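Local coordinates for 6-phosphogluconolactonase (Thermotoga maritima, PDB 1VL1), which hydrolyses 6-phosphogluconolactone to 6-phosphogluconate, the second step of the oxidative stage of the pentose phosphate pathway, at residues L78-Q90 with S172-F184. Residues are numbered along the deposited sequence; the frame is centred on the assembly and turned at random.
Sequences LSDERYVPLDSDQ and SGDPKVPRVTLTF
An antiparallel strand pair in the mixed sheet of this Rossmann-like fold joins Asp80-Arg82 to Arg179-Leu182, with strand 166-168 on the other side of the latter. Glu81 and Val180 form its hydrogen-bonded pair, with Glu81 N to Val180 O at 2.8 Å and Val180 N to Glu81 O at 2.9 Å; Leu182 N to Ser79 O and Tyr83 N to Pro178 O extend the ladder to both ends. Asp80, Arg82, Arg179 and Thr181 share one face; a citrate, probably from the crystallisation liquor, lies about 4 Å from the Arg82 side chain, consistent with a pocket for anions. The two arginine side chains run alongside each other in the same direction, their guanidinium planes turned 67° apart. Arg82 CG sits over one face of the Arg179 group, offset toward its rim, and Arg82 NE comes within 3.5 Å of Arg179 NH1. The Arg82 chain bends at chi2 (87°), which carries its guanidinium across Pro175 at about a right angle, with Pro175 CD over one face of the guanidinium. In the guanidinium plane, Arg82 NH1 donates to Gln90 O at 2.9 Å. Replacing Arg82 with an alanine would probably leave Gln90 O without this donor and open a gap beside Pro175. Arg179 is fixed by Pro175 O, which accepts from NH2 at 3.0 Å, and by Ser153. One water bridges the pair, accepting from Arg82 NH2 and, at the edge of the other guanidinium, from Arg179 NH1, each at 3.0 Å.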
loop_
_atom_site.group_PDB
_atom_site.type_symbol
_atom_site.label_atom_id
_atom_site.label_comp_id
_atom_site.label_asym_id
_atom_site.label_seq_id
_atom_site.Cartn_x
_atom_site.Cartn_y
_atom_site.Cartn_z
ATOM N N LEU A 78 -0.825 4.208 -5.474
ATOM C CA LEU A 78 -1.700 3.184 -4.888
ATOM C C LEU A 78 -1.169 1.773 -5.076
ATOM O O LEU A 78 -0.666 1.456 -6.155
ATOM C CB LEU A 78 -3.056 3.252 -5.551
ATOM C CG LEU A 78 -4.002 4.223 -4.872
ATOM C CD1 LEU A 78 -3.470 5.590 -4.550
ATOM C CD2 LEU A 78 -5.209 4.290 -5.721
ATOM N N SER A 79 -1.374 0.887 -4.104
ATOM C CA SER A 79 -0.951 -0.499 -4.230
ATOM C C SER A 79 -1.933 -1.252 -5.155
ATOM O O SER A 79 -1.574 -2.265 -5.727
ATOM C CB SER A 79 -0.954 -1.210 -2.877
ATOM O OG SER A 79 -2.204 -1.093 -2.230
ATOM N N ASP A 80 -3.164 -0.798 -5.210
ATOM C CA ASP A 80 -4.196 -1.449 -5.960
ATOM C C ASP A 80 -5.428 -0.550 -6.042
ATOM O O ASP A 80 -5.609 0.396 -5.288
ATOM C CB ASP A 80 -4.582 -2.796 -5.343
ATOM C CG ASP A 80 -5.227 -2.641 -3.999
ATOM O OD1 ASP A 80 -4.546 -2.298 -3.001
ATOM O OD2 ASP A 80 -6.440 -2.799 -3.898
ATOM N N GLU A 81 -6.319 -0.923 -6.921
ATOM C CA GLU A 81 -7.563 -0.169 -7.060
ATOM C C GLU A 81 -8.694 -1.113 -7.457
ATOM O O GLU A 81 -8.525 -2.048 -8.219
ATOM C CB GLU A 81 -7.455 0.962 -8.068
ATOM C CG GLU A 81 -8.688 1.820 -8.210
ATOM C CD GLU A 81 -9.059 2.493 -6.920
ATOM O OE1 GLU A 81 -9.769 1.859 -6.111
ATOM O OE2 GLU A 81 -8.680 3.655 -6.763
ATOM N N ARG A 82 -9.860 -0.832 -6.897
ATOM C CA ARG A 82 -11.094 -1.482 -7.297
ATOM C C ARG A 82 -11.531 -0.891 -8.628
ATOM O O ARG A 82 -11.538 0.330 -8.821
ATOM C CB ARG A 82 -12.166 -1.283 -6.217
ATOM C CG ARG A 82 -11.907 -2.108 -4.966
ATOM C CD ARG A 82 -11.002 -1.439 -3.952
ATOM N NE ARG A 82 -11.070 -2.191 -2.701
ATOM C CZ ARG A 82 -11.990 -2.050 -1.771
ATOM N NH1 ARG A 82 -12.934 -1.165 -1.887
ATOM N NH2 ARG A 82 -11.973 -2.817 -0.701
ATOM N N TYR A 83 -11.983 -1.755 -9.549
ATOM C CA TYR A 83 -12.333 -1.329 -10.912
ATOM C C TYR A 83 -13.773 -0.822 -10.882
ATOM O O TYR A 83 -14.726 -1.438 -11.364
ATOM C CB TYR A 83 -12.121 -2.434 -11.982
ATOM C CG TYR A 83 -12.234 -1.891 -13.401
ATOM C CD1 TYR A 83 -11.288 -1.034 -13.920
ATOM C CD2 TYR A 83 -13.297 -2.254 -14.233
ATOM C CE1 TYR A 83 -11.397 -0.533 -15.200
ATOM C CE2 TYR A 83 -13.434 -1.745 -15.516
ATOM C CZ TYR A 83 -12.487 -0.921 -16.023
ATOM O OH TYR A 83 -12.662 -0.433 -17.300
ATOM N N VAL A 84 -13.870 0.369 -10.324
ATOM C CA VAL A 84 -15.086 1.127 -10.179
ATOM C C VAL A 84 -14.743 2.594 -10.394
ATOM O O VAL A 84 -13.570 3.000 -10.380
ATOM C CB VAL A 84 -15.675 0.937 -8.729
ATOM C CG1 VAL A 84 -15.897 -0.506 -8.440
ATOM C CG2 VAL A 84 -14.763 1.547 -7.662
ATOM N N PRO A 85 -15.759 3.417 -10.606
ATOM C CA PRO A 85 -15.487 4.847 -10.808
ATOM C C PRO A 85 -14.688 5.465 -9.660
ATOM O O PRO A 85 -14.844 5.094 -8.489
ATOM C CB PRO A 85 -16.866 5.450 -10.974
ATOM C CG PRO A 85 -17.751 4.276 -11.453
ATOM C CD PRO A 85 -17.185 3.071 -10.776
ATOM N N LEU A 86 -13.812 6.421 -9.952
ATOM C CA LEU A 86 -12.927 7.005 -8.963
ATOM C C LEU A 86 -13.637 7.870 -7.905
ATOM O O LEU A 86 -12.985 8.269 -6.950
ATOM C CB LEU A 86 -11.803 7.823 -9.650
ATOM C CG LEU A 86 -10.805 6.991 -10.494
ATOM C CD1 LEU A 86 -9.906 7.902 -11.295
ATOM C CD2 LEU A 86 -9.979 6.039 -9.725
ATOM N N ASP A 87 -14.899 8.194 -8.122
ATOM C CA ASP A 87 -15.693 8.896 -7.102
ATOM C C ASP A 87 -16.621 7.948 -6.345
ATOM O O ASP A 87 -17.502 8.400 -5.581
ATOM C CB ASP A 87 -16.408 10.109 -7.657
ATOM C CG ASP A 87 -17.449 9.764 -8.681
ATOM O OD1 ASP A 87 -17.566 8.583 -9.081
ATOM O OD2 ASP A 87 -18.192 10.653 -9.204
ATOM N N SER A 88 -16.404 6.650 -6.519
ATOM C CA SER A 88 -17.180 5.656 -5.777
ATOM C C SER A 88 -16.638 5.562 -4.354
ATOM O O SER A 88 -15.453 5.617 -4.155
ATOM C CB SER A 88 -17.112 4.279 -6.421
ATOM O OG SER A 88 -17.626 3.303 -5.507
ATOM N N ASP A 89 -17.502 5.344 -3.369
ATOM C CA ASP A 89 -16.962 5.143 -1.992
ATOM C C ASP A 89 -16.125 3.846 -1.852
ATOM O O ASP A 89 -15.417 3.670 -0.877
ATOM C CB ASP A 89 -18.048 5.257 -0.885
ATOM C CG ASP A 89 -19.124 4.219 -0.980
ATOM O OD1 ASP A 89 -19.027 3.267 -1.779
ATOM O OD2 ASP A 89 -20.135 4.268 -0.248
ATOM N N GLN A 90 -16.165 2.995 -2.875
ATOM C CA GLN A 90 -15.366 1.766 -2.952
ATOM C C GLN A 90 -13.999 1.967 -3.623
ATOM O O GLN A 90 -13.234 1.019 -3.779
ATOM C CB GLN A 90 -16.192 0.671 -3.701
ATOM C CG GLN A 90 -17.476 0.268 -3.000
ATOM C CD GLN A 90 -18.365 -0.746 -3.820
ATOM O OE1 GLN A 90 -18.312 -0.814 -5.074
ATOM N NE2 GLN A 90 -19.160 -1.540 -3.100
ATOM N N SER A 172 -13.149 -10.308 -7.408
ATOM C CA SER A 172 -12.527 -10.908 -6.222
ATOM C C SER A 172 -12.727 -9.973 -5.016
ATOM O O SER A 172 -12.928 -8.735 -5.186
ATOM C CB SER A 172 -11.019 -11.097 -6.420
ATOM O OG SER A 172 -10.720 -11.899 -7.524
ATOM N N GLY A 173 -12.655 -10.579 -3.827
ATOM C CA GLY A 173 -12.702 -9.883 -2.575
ATOM C C GLY A 173 -14.090 -9.334 -2.300
ATOM O O GLY A 173 -15.068 -9.774 -2.860
ATOM N N ASP A 174 -14.144 -8.358 -1.412
ATOM C CA ASP A 174 -15.389 -7.692 -1.069
ATOM C C ASP A 174 -15.101 -6.173 -1.010
ATOM O O ASP A 174 -14.188 -5.745 -0.296
ATOM C CB ASP A 174 -15.857 -8.270 0.261
ATOM C CG ASP A 174 -17.271 -7.912 0.579
ATOM O OD1 ASP A 174 -18.224 -8.614 0.140
ATOM O OD2 ASP A 174 -17.504 -6.914 1.262
ATOM N N PRO A 175 -15.766 -5.351 -1.826
ATOM C CA PRO A 175 -16.773 -5.761 -2.783
ATOM C C PRO A 175 -16.190 -6.685 -3.877
ATOM O O PRO A 175 -15.002 -6.564 -4.214
ATOM C CB PRO A 175 -17.239 -4.420 -3.383
ATOM C CG PRO A 175 -16.078 -3.537 -3.239
ATOM C CD PRO A 175 -15.452 -3.909 -1.928
ATOM N N LYS A 176 -17.022 -7.576 -4.432
ATOM C CA LYS A 176 -16.521 -8.516 -5.411
ATOM C C LYS A 176 -16.563 -7.896 -6.805
ATOM O O LYS A 176 -17.544 -8.055 -7.589
ATOM C CB LYS A 176 -17.283 -9.825 -5.378
ATOM C CG LYS A 176 -16.674 -10.879 -6.279
ATOM C CD LYS A 176 -17.575 -12.140 -6.319
ATOM N N VAL A 177 -15.461 -7.228 -7.103
ATOM C CA VAL A 177 -15.268 -6.453 -8.326
ATOM C C VAL A 177 -13.886 -6.746 -8.862
ATOM O O VAL A 177 -12.997 -7.150 -8.099
ATOM C CB VAL A 177 -15.404 -4.908 -8.066
ATOM C CG1 VAL A 177 -16.868 -4.561 -7.708
ATOM C CG2 VAL A 177 -14.410 -4.376 -7.031
ATOM N N PRO A 178 -13.679 -6.591 -10.163
ATOM C CA PRO A 178 -12.351 -6.740 -10.707
ATOM C C PRO A 178 -11.434 -5.707 -10.081
ATOM O O PRO A 178 -11.889 -4.657 -9.635
ATOM C CB PRO A 178 -12.541 -6.477 -12.189
ATOM C CG PRO A 178 -13.909 -6.724 -12.441
ATOM C CD PRO A 178 -14.669 -6.272 -11.201
ATOM N N ARG A 179 -10.169 -6.060 -9.981
ATOM C CA ARG A 179 -9.167 -5.209 -9.341
ATOM C C ARG A 179 -7.938 -5.046 -10.246
ATOM O O ARG A 179 -7.589 -5.961 -11.039
ATOM C CB ARG A 179 -8.644 -5.758 -7.996
ATOM C CG ARG A 179 -9.596 -6.449 -7.049
ATOM C CD ARG A 179 -10.576 -5.538 -6.542
ATOM N NE ARG A 179 -11.440 -6.057 -5.442
ATOM C CZ ARG A 179 -11.199 -5.901 -4.149
ATOM N NH1 ARG A 179 -10.027 -5.426 -3.702
ATOM N NH2 ARG A 179 -12.128 -6.250 -3.280
ATOM N N VAL A 180 -7.270 -3.905 -10.095
ATOM C CA VAL A 180 -5.968 -3.639 -10.680
ATOM C C VAL A 180 -4.993 -3.632 -9.505
ATOM O O VAL A 180 -5.277 -3.012 -8.486
ATOM C CB VAL A 180 -5.972 -2.305 -11.411
ATOM C CG1 VAL A 180 -4.533 -1.897 -11.790
ATOM C CG2 VAL A 180 -6.922 -2.381 -12.571
ATOM N N THR A 181 -3.900 -4.376 -9.611
ATOM C CA THR A 181 -2.997 -4.462 -8.486
ATOM C C THR A 181 -1.552 -4.498 -8.879
ATOM O O THR A 181 -1.180 -5.057 -9.906
ATOM C CB THR A 181 -3.351 -5.734 -7.622
ATOM O OG1 THR A 181 -2.596 -5.734 -6.381
ATOM C CG2 THR A 181 -3.020 -6.979 -8.354
ATOM N N LEU A 182 -0.696 -3.898 -8.031
ATOM C CA LEU A 182 0.697 -4.216 -8.118
ATOM C C LEU A 182 0.865 -5.668 -7.790
ATOM O O LEU A 182 0.061 -6.244 -7.046
ATOM C CB LEU A 182 1.502 -3.433 -7.089
ATOM C CG LEU A 182 1.589 -1.936 -7.302
ATOM C CD1 LEU A 182 2.594 -1.257 -6.300
ATOM C CD2 LEU A 182 1.917 -1.536 -8.618
ATOM N N THR A 183 1.919 -6.262 -8.377
ATOM C CA THR A 183 2.267 -7.701 -8.193
ATOM C C THR A 183 3.309 -7.857 -7.105
ATOM O O THR A 183 3.848 -6.878 -6.557
ATOM C CB THR A 183 2.888 -8.218 -9.496
ATOM O OG1 THR A 183 4.030 -7.421 -9.814
ATOM C CG2 THR A 183 1.942 -8.108 -10.681
ATOM N N PHE A 184 3.592 -9.093 -6.709
ATOM C CA PHE A 184 4.727 -9.311 -5.818
ATOM C C PHE A 184 6.024 -8.647 -6.326
ATOM O O PHE A 184 6.768 -8.022 -5.547
ATOM C CB PHE A 184 4.965 -10.799 -5.629
ATOM C CG PHE A 184 3.845 -11.548 -4.957
ATOM C CD1 PHE A 184 3.038 -10.968 -3.974
ATOM C CD2 PHE A 184 3.668 -12.902 -5.237
ATOM C CE1 PHE A 184 2.046 -11.684 -3.325
ATOM C CE2 PHE A 184 2.659 -13.645 -4.578
ATOM C CZ PHE A 184 1.835 -13.018 -3.611
HETATM O O HOH W 1 -10.509 -5.445 -0.695
#